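Local atomic coordinates of ForH (Streptomyces kaniharaensis, PDB entry 6NKO), a protein that probably acts in formycin A biosynthesis, with sequence kinship to the IMP cyclohydrolase part of the bifunctional purine-biosynthesis enzyme. Residues A[53-56]-A[57-60]; A[94-98]-A[99-103]; A[150-153]-A[154-158]; A[167-170]-A[171-175]. All coordinates share one frame; numbering follows the deposited sequence.

Interaction 1: A[53-56]-A[57-60]; sequences TYRL and LRDA
Arg55 and Asp59, one turn apart on helix 51-59, form a salt bridge on its exposed flank, with Arg55 NE 3.3 Å from Asp59 OD1. The hydrogen bond within it is bent: NE-H meets OD1 from above the carboxylate plane, and OD1 lies at the guanidinium edge, tilted somewhat out of its plane; the two planes are 23° apart. Bends at chi2 and chi3 fold the arginine chain back to bring NE over the acid, and NH2 also passes 3.7 Å from Arg58 CB. Tyr54 and Arg58 run side by side and make a CH-pi contact: Arg58 CG sits over one ring face, offset toward the rim, 4.1 Å from the ring centroid. The phenol oxygen reaches past it along the arginine chain. On the buried side the contact is apolar, Thr53 CG2 lying 3.6 Å from Leu57 CD1. The threonine methyl is anti to its own N (OG1 chi1 -39°), which turns it down the helix toward the leucine. Backbone bonds join residues four apart, among them Arg58 N to Tyr54 O at 2.9 Å and Ala60 N to Leu56 O at 3.2 Å. Ile33 and Ala37 of helix 33-42 pack on Thr53, Leu56 and Leu57, while Val64 touches Tyr54, Leu57 and Arg58. This is the last part of an amphipathic alpha-helix, the crossover helix of the beta-alpha-beta unit joining strands 46-49 and 65-66 in the MGS-like domain.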
# COMPACT_ATOMS: atom_id res chain seq x y z
N THR A 53 1.64 -9.77 5.16
CA THR A 53 0.23 -9.99 4.84
C THR A 53 0.02 -11.28 4.06
O THR A 53 -1.01 -11.94 4.21
CB THR A 53 -0.32 -8.80 4.05
OG1 THR A 53 0.24 -7.58 4.57
CG2 THR A 53 -1.82 -8.74 4.15
N TYR A 54 0.99 -11.65 3.22
CA TYR A 54 0.82 -12.81 2.34
C TYR A 54 0.69 -14.10 3.15
O TYR A 54 -0.25 -14.88 2.94
CB TYR A 54 1.98 -12.90 1.36
CG TYR A 54 1.96 -14.13 0.48
CD1 TYR A 54 1.12 -14.19 -0.63
CD2 TYR A 54 2.76 -15.23 0.75
CE1 TYR A 54 1.09 -15.31 -1.45
CE2 TYR A 54 2.74 -16.35 -0.06
CZ TYR A 54 1.90 -16.39 -1.15
OH TYR A 54 1.88 -17.50 -1.96
N ARG A 55 1.62 -14.34 4.07
CA ARG A 55 1.61 -15.59 4.82
C ARG A 55 0.36 -15.71 5.67
O ARG A 55 -0.20 -16.80 5.83
CB ARG A 55 2.87 -15.69 5.69
CG ARG A 55 3.06 -17.05 6.34
CD ARG A 55 3.62 -18.07 5.36
NE ARG A 55 2.56 -18.75 4.62
CZ ARG A 55 2.72 -19.27 3.40
NH1 ARG A 55 3.89 -19.19 2.79
NH2 ARG A 55 1.70 -19.87 2.80
N LEU A 56 -0.11 -14.59 6.22
CA LEU A 56 -1.32 -14.61 7.04
C LEU A 56 -2.55 -14.93 6.19
O LEU A 56 -3.39 -15.74 6.60
CB LEU A 56 -1.49 -13.28 7.76
CG LEU A 56 -2.81 -13.08 8.50
CD1 LEU A 56 -2.73 -13.69 9.89
CD2 LEU A 56 -3.16 -11.60 8.58
N LEU A 57 -2.66 -14.31 5.02
CA LEU A 57 -3.85 -14.51 4.20
C LEU A 57 -3.86 -15.88 3.55
O LEU A 57 -4.93 -16.48 3.38
CB LEU A 57 -3.95 -13.42 3.13
CG LEU A 57 -4.18 -11.99 3.63
CD1 LEU A 57 -4.08 -11.00 2.48
CD2 LEU A 57 -5.53 -11.87 4.33
N ARG A 58 -2.69 -16.41 3.17
CA ARG A 58 -2.64 -17.72 2.53
C ARG A 58 -2.89 -18.83 3.54
O ARG A 58 -3.55 -19.83 3.21
CB ARG A 58 -1.29 -17.92 1.84
CG ARG A 58 -1.32 -17.63 0.35
CD ARG A 58 -1.04 -18.89 -0.46
NE ARG A 58 -1.34 -18.70 -1.88
CZ ARG A 58 -1.91 -19.63 -2.65
NH1 ARG A 58 -2.24 -20.81 -2.14
NH2 ARG A 58 -2.15 -19.37 -3.93
N ASP A 59 -2.39 -18.69 4.77
CA ASP A 59 -2.70 -19.66 5.81
C ASP A 59 -4.19 -19.67 6.13
O ASP A 59 -4.73 -20.70 6.54
CB ASP A 59 -1.88 -19.37 7.07
CG ASP A 59 -0.41 -19.68 6.89
OD1 ASP A 59 -0.04 -20.32 5.88
OD2 ASP A 59 0.39 -19.27 7.76
N ALA A 60 -4.86 -18.53 5.94
CA ALA A 60 -6.31 -18.44 6.08
C ALA A 60 -7.05 -18.93 4.83
O ALA A 60 -8.28 -18.86 4.80
CB ALA A 60 -6.72 -17.01 6.40

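Interaction 2: A[94-98]-A[99-103]; sequences ARETE and SDLRE
Thr97 and Asp100 meet where the irregular loop 94-97 turns into helix 98-107, whose first i to i+4 bonds run from Leu101 N to Thr97 O and from Arg102 N to Glu98 O. Thr97 is the N-cap: its OG1 accepts from Asp100 N at 3.1 Å. With chi1 at 56°, OG1 lies between its own N and carbonyl carbon, the rotation that turns it toward the first turn of the helix. Asp100 reaches back past the cap, and its OD2 takes the N-H of Arg95 at 2.7 Å through the anti lone pair, a nearly straight bond (163° at the hydrogen). The carboxylate thereby ties the incoming loop to the helix start. The N-cap bond thus sits within a helix-loop-helix connection on the surface of the MGS-like domain, between helices 86-93 and 98-107. The Arg95 side chain bends past the same oxygen, its CB 3.3 Å from Asp100 OD2, while its NH1 makes a long ion pair with OD2 at 4.0 Å. One turn on, Glu98 OE2 lies in the plane of the Arg102 guanidinium, at its edge, in a salt bridge whose hydrogen bond, Arg102 NH1 to Glu98 OE2 at 3.4 Å, is weak; the carboxylate plane is turned 65° from the guanidinium. Leu101 lays its methyls against oxygens of Glu96: CD1 is 3.4 Å from Glu96 O and CD2 3.8 Å from Glu96 OE1. Across the loop, Arg111 donates to Ala94 O and makes a weak, long ion pair with Glu96.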
# COMPACT_ATOMS: atom_id res chain seq x y z
N ALA A 94 1.12 5.87 -13.33
CA ALA A 94 0.84 6.14 -14.74
C ALA A 94 -0.49 6.88 -14.89
O ALA A 94 -1.48 6.56 -14.23
CB ALA A 94 0.80 4.84 -15.54
N ARG A 95 -0.49 7.88 -15.77
CA ARG A 95 -1.67 8.70 -16.02
C ARG A 95 -2.58 8.00 -17.03
O ARG A 95 -2.36 6.85 -17.40
CB ARG A 95 -1.25 10.09 -16.51
CG ARG A 95 -0.94 11.09 -15.41
CD ARG A 95 0.47 10.89 -14.87
NE ARG A 95 1.16 12.15 -14.60
CZ ARG A 95 1.79 12.87 -15.52
NH1 ARG A 95 1.82 12.47 -16.78
NH2 ARG A 95 2.39 14.00 -15.17
N GLU A 96 -3.62 8.70 -17.47
CA GLU A 96 -4.47 8.23 -18.56
C GLU A 96 -4.13 8.91 -19.88
O GLU A 96 -4.95 8.90 -20.80
CB GLU A 96 -5.94 8.45 -18.21
CG GLU A 96 -6.45 7.58 -17.08
CD GLU A 96 -6.53 6.11 -17.45
OE1 GLU A 96 -6.96 5.80 -18.58
OE2 GLU A 96 -6.17 5.26 -16.61
N THR A 97 -2.94 9.49 -19.99
CA THR A 97 -2.49 10.07 -21.25
C THR A 97 -2.29 8.98 -22.29
O THR A 97 -2.15 7.79 -21.98
CB THR A 97 -1.18 10.84 -21.06
OG1 THR A 97 -0.20 9.97 -20.49
CG2 THR A 97 -1.39 12.03 -20.14
N GLU A 98 -2.29 9.39 -23.56
CA GLU A 98 -1.99 8.46 -24.64
C GLU A 98 -0.60 7.87 -24.48
O GLU A 98 -0.39 6.67 -24.71
CB GLU A 98 -2.12 9.16 -25.99
CG GLU A 98 -1.52 8.40 -27.16
CD GLU A 98 -1.57 9.18 -28.47
OE1 GLU A 98 -2.66 9.66 -28.83
OE2 GLU A 98 -0.51 9.32 -29.12
N SER A 99 0.37 8.69 -24.06
CA SER A 99 1.74 8.23 -23.92
C SER A 99 1.88 7.21 -22.79
O SER A 99 2.62 6.22 -22.93
CB SER A 99 2.67 9.42 -23.68
OG SER A 99 4.03 9.04 -23.70
N ASP A 100 1.18 7.42 -21.68
CA ASP A 100 1.27 6.48 -20.56
C ASP A 100 0.51 5.19 -20.87
O ASP A 100 0.98 4.09 -20.54
CB ASP A 100 0.74 7.12 -19.28
CG ASP A 100 1.73 8.09 -18.66
OD1 ASP A 100 2.77 8.37 -19.30
OD2 ASP A 100 1.47 8.57 -17.54
N LEU A 101 -0.67 5.30 -21.49
CA LEU A 101 -1.41 4.11 -21.88
C LEU A 101 -0.60 3.26 -22.85
O LEU A 101 -0.55 2.03 -22.73
CB LEU A 101 -2.75 4.51 -22.51
CG LEU A 101 -3.82 5.08 -21.58
CD1 LEU A 101 -4.80 5.93 -22.38
CD2 LEU A 101 -4.55 3.96 -20.86
N ARG A 102 0.05 3.91 -23.83
CA ARG A 102 0.88 3.17 -24.78
C ARG A 102 1.99 2.42 -24.06
O ARG A 102 2.20 1.23 -24.30
CB ARG A 102 1.45 4.13 -25.82
CG ARG A 102 2.61 3.55 -26.63
CD ARG A 102 2.81 4.30 -27.93
NE ARG A 102 3.48 5.58 -27.72
CZ ARG A 102 2.92 6.77 -27.92
NH1 ARG A 102 1.66 6.84 -28.34
NH2 ARG A 102 3.60 7.88 -27.70
N GLU A 103 2.70 3.10 -23.16
CA GLU A 103 3.85 2.48 -22.49
C GLU A 103 3.42 1.39 -21.52
O GLU A 103 4.14 0.40 -21.36
CB GLU A 103 4.68 3.56 -21.79
CG GLU A 103 5.40 4.48 -22.76
CD GLU A 103 6.12 5.63 -22.07
OE1 GLU A 103 5.54 6.21 -21.13
OE2 GLU A 103 7.25 5.95 -22.47

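Interaction 3: A[150-153]-A[154-158]; sequences AKNF and EHVIP
The side-chain amide of Asn152 stands almost perpendicular to the His155 ring, 80° between the planes, and Asn152 OD1 comes 3.5 Å from His155 CD2 at an oblique approach. One face of that imidazole carries Glu154 CB, 4.0 Å above its centre. The Phe153 ring has Ala150 O in plane at its edge, and Glu154 CG lies 4.0 Å from its CE1. With chi1 at 63°, Phe153 CG lies between its own N and carbonyl carbon, which keeps the ring close to the next peptide, CD1 being 3.3 Å from Glu154 N. Behind these groups the chain reverses around Asn152 O, which accepts twice: from Val156 N at 3.0 Å, in the carbonyl plane, and from His155 N at 3.1 Å, above it. Asn152 ND2 donates to Ile92 O and Ala94 O, fixing the amide against the end of helix 86-93. Phe153 CA makes a CA-H...O contact of 3.2 Å with Val156 O. Pro158 CG closes the buried side, packing 3.7 Å from Ala150 CA. Arg187 of helix 184-212 donates to Phe153 O. The arrangement is the tight loop from helix to strand that completes a beta-alpha-beta unit, leading from helix 141-151 into the sheet's edge strand 157-159.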
# COMPACT_ATOMS: atom_id res chain seq x y z
N ALA A 150 -2.11 8.20 -3.43
CA ALA A 150 -2.84 9.40 -3.02
C ALA A 150 -2.69 10.51 -4.05
O ALA A 150 -3.65 11.22 -4.35
CB ALA A 150 -2.36 9.86 -1.64
N LYS A 151 -1.48 10.69 -4.59
CA LYS A 151 -1.29 11.69 -5.63
C LYS A 151 -2.12 11.37 -6.87
O LYS A 151 -2.63 12.27 -7.53
CB LYS A 151 0.20 11.80 -5.99
CG LYS A 151 0.48 12.74 -7.15
CD LYS A 151 1.97 12.81 -7.46
CE LYS A 151 2.21 13.54 -8.78
NZ LYS A 151 3.59 14.11 -8.85
N ASN A 152 -2.27 10.08 -7.18
CA ASN A 152 -3.04 9.64 -8.34
C ASN A 152 -4.37 9.05 -7.89
O ASN A 152 -4.75 7.96 -8.33
CB ASN A 152 -2.23 8.61 -9.13
CG ASN A 152 -2.61 8.56 -10.59
OD1 ASN A 152 -3.18 9.50 -11.14
ND2 ASN A 152 -2.29 7.44 -11.24
N PHE A 153 -5.10 9.77 -7.03
CA PHE A 153 -6.27 9.18 -6.37
C PHE A 153 -7.44 8.96 -7.32
O PHE A 153 -8.34 8.17 -6.99
CB PHE A 153 -6.71 10.04 -5.18
CG PHE A 153 -7.17 11.43 -5.55
CD1 PHE A 153 -8.44 11.65 -6.07
CD2 PHE A 153 -6.35 12.52 -5.35
CE1 PHE A 153 -8.87 12.92 -6.40
CE2 PHE A 153 -6.77 13.80 -5.68
CZ PHE A 153 -8.03 14.00 -6.20
N GLU A 154 -7.46 9.62 -8.47
CA GLU A 154 -8.53 9.37 -9.44
C GLU A 154 -8.46 7.96 -10.01
O GLU A 154 -9.48 7.44 -10.47
CB GLU A 154 -8.47 10.39 -10.58
CG GLU A 154 -9.00 11.77 -10.21
CD GLU A 154 -8.39 12.87 -11.06
OE1 GLU A 154 -9.02 13.25 -12.07
OE2 GLU A 154 -7.29 13.34 -10.72
N HIS A 155 -7.28 7.33 -9.99
CA HIS A 155 -7.09 6.01 -10.57
C HIS A 155 -6.58 4.97 -9.59
O HIS A 155 -6.56 3.78 -9.94
CB HIS A 155 -6.13 6.10 -11.77
CG HIS A 155 -6.46 7.21 -12.71
ND1 HIS A 155 -7.72 7.39 -13.24
CD2 HIS A 155 -5.69 8.21 -13.22
CE1 HIS A 155 -7.71 8.45 -14.04
NE2 HIS A 155 -6.50 8.96 -14.04
N VAL A 156 -6.17 5.36 -8.38
CA VAL A 156 -5.75 4.42 -7.34
C VAL A 156 -6.41 4.83 -6.03
O VAL A 156 -6.39 6.01 -5.67
CB VAL A 156 -4.22 4.38 -7.17
CG1 VAL A 156 -3.81 3.10 -6.46
CG2 VAL A 156 -3.51 4.50 -8.51
N ILE A 157 -6.97 3.86 -5.33
CA ILE A 157 -7.59 4.09 -4.03
C ILE A 157 -6.50 4.00 -2.96
O ILE A 157 -5.86 2.94 -2.85
CB ILE A 157 -8.72 3.10 -3.74
CG1 ILE A 157 -9.82 3.24 -4.80
CG2 ILE A 157 -9.28 3.32 -2.35
CD1 ILE A 157 -10.59 1.96 -5.05
N PRO A 158 -6.24 5.06 -2.19
CA PRO A 158 -5.19 5.00 -1.18
C PRO A 158 -5.73 4.74 0.22
O PRO A 158 -6.37 5.61 0.81
CB PRO A 158 -4.55 6.39 -1.27
CG PRO A 158 -5.63 7.29 -1.93
CD PRO A 158 -6.80 6.41 -2.31

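Interaction 4: A[167-170]-A[171-175]; sequences DVLK and LLEQG
Leu171 lies against Asp167 one turn up helix 165-174, its CD1 3.5 Å from Asp167 OD2. With the aspartate CG anti to the backbone N (chi1 167°), the carboxylate passes obliquely across the leucine, and its other oxygen, OD1, is taken in a salt bridge by Arg186. In Leu171 CG is instead anti to the carbonyl carbon, which carries the branch back toward the preceding turn, with CG 3.3 Å from Asp167 O. Val168 and Leu172 repeat the spacing on the buried side, pointing the same way, with Val168 CG1 4.2 Å from Leu172 CD1. Leu172 also touches Leu40, Leu43, Trp45 and Val182. The Glu173 side chain, from a first torsion of -95°, away from the usual staggered values, crosses Leu169, OE1 resting 3.7 Å from Leu169 CD1. The chi1 of Gln174, -31°, brings its CG to 3.0 Å from Lys170 O, and a bend at chi2 turns the amide aside. That carbonyl accepts a 3.0 Å bond from Gln174 N and a weak one from Glu173 N, as the helix nears its end. Lys170 NZ pairs with Asp166 and is 5.0 Å from Glu173 OE2, not in contact. In its chemistry the contact mixes apolar and charged groups: Leu172 packs the helix against helix 33-42 and the residues after it, and the carboxylates of Asp167 and Glu173 lie against leucine carbons within the helix, while the charge of Asp167 is met by Arg186 of helix 184-212.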
# COMPACT_ATOMS: atom_id res chain seq x y z
N ASP A 167 -16.05 0.81 4.51
CA ASP A 167 -16.78 1.71 3.62
C ASP A 167 -16.32 1.56 2.18
O ASP A 167 -17.14 1.60 1.25
CB ASP A 167 -16.63 3.16 4.08
CG ASP A 167 -17.09 4.15 3.03
OD1 ASP A 167 -16.37 5.14 2.78
OD2 ASP A 167 -18.18 3.95 2.46
N VAL A 168 -15.02 1.37 1.96
CA VAL A 168 -14.51 1.17 0.61
C VAL A 168 -15.00 -0.16 0.05
O VAL A 168 -15.45 -0.24 -1.10
CB VAL A 168 -12.98 1.28 0.59
CG1 VAL A 168 -12.42 0.70 -0.70
CG2 VAL A 168 -12.54 2.72 0.77
N LEU A 169 -14.92 -1.22 0.86
CA LEU A 169 -15.37 -2.53 0.41
C LEU A 169 -16.87 -2.54 0.14
O LEU A 169 -17.33 -3.15 -0.83
CB LEU A 169 -15.01 -3.60 1.44
CG LEU A 169 -15.51 -5.02 1.14
CD1 LEU A 169 -14.99 -5.50 -0.21
CD2 LEU A 169 -15.10 -5.97 2.25
N LYS A 170 -17.65 -1.86 0.98
CA LYS A 170 -19.09 -1.78 0.75
C LYS A 170 -19.40 -1.01 -0.53
O LYS A 170 -20.22 -1.45 -1.34
CB LYS A 170 -19.79 -1.14 1.95
CG LYS A 170 -19.69 -1.96 3.22
CD LYS A 170 -20.96 -1.89 4.05
CE LYS A 170 -20.80 -2.65 5.36
NZ LYS A 170 -20.26 -4.03 5.14
N LEU A 171 -18.73 0.13 -0.74
CA LEU A 171 -18.92 0.91 -1.96
C LEU A 171 -18.64 0.07 -3.20
O LEU A 171 -19.43 0.06 -4.15
CB LEU A 171 -18.03 2.15 -1.94
CG LEU A 171 -18.55 3.38 -1.19
CD1 LEU A 171 -17.41 4.35 -0.94
CD2 LEU A 171 -19.66 4.05 -1.98
N LEU A 172 -17.51 -0.65 -3.20
CA LEU A 172 -17.19 -1.51 -4.33
C LEU A 172 -18.22 -2.63 -4.49
O LEU A 172 -18.46 -3.09 -5.61
CB LEU A 172 -15.79 -2.11 -4.16
CG LEU A 172 -14.60 -1.17 -4.37
CD1 LEU A 172 -13.32 -1.82 -3.88
CD2 LEU A 172 -14.47 -0.77 -5.83
N GLU A 173 -18.84 -3.06 -3.39
CA GLU A 173 -19.82 -4.14 -3.47
C GLU A 173 -21.15 -3.67 -4.05
O GLU A 173 -21.81 -4.45 -4.75
CB GLU A 173 -20.02 -4.76 -2.09
CG GLU A 173 -19.16 -5.99 -1.85
CD GLU A 173 -19.04 -6.35 -0.38
OE1 GLU A 173 -18.23 -7.24 -0.05
OE2 GLU A 173 -19.74 -5.74 0.45
N GLN A 174 -21.55 -2.42 -3.80
CA GLN A 174 -22.76 -1.91 -4.43
C GLN A 174 -22.56 -1.71 -5.93
O GLN A 174 -23.50 -1.91 -6.71
CB GLN A 174 -23.19 -0.58 -3.80
CG GLN A 174 -22.86 -0.42 -2.33
CD GLN A 174 -23.87 -1.09 -1.41
OE1 GLN A 174 -24.76 -1.81 -1.87
NE2 GLN A 174 -23.73 -0.87 -0.11
N GLY A 175 -21.35 -1.33 -6.35
CA GLY A 175 -21.09 -1.04 -7.75
C GLY A 175 -20.42 -2.17 -8.50
O GLY A 175 -19.62 -1.93 -9.41

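How the interactions relate
All four contacts are local and follow in series, so none nests in or crosses another. Interaction 1 lies on the crossover helix 51-59, before edge strand 65-66. Interaction 2 closes the loop between helices 86-93 and 98-107. Interaction 3 turns the chain from helix 141-151 into strand 157-159, the other edge of the parallel sheet, and interaction 4 ends helix 165-174, which follows that strand. Interactions 2 and 3 touch through the Asn152 amide and through Glu96 packing on His155. Interactions 3 and 4 come within about 4 Å at their nearest atoms, without touching. Interactions 1 and 3 lie on opposite sides of the chain's centre.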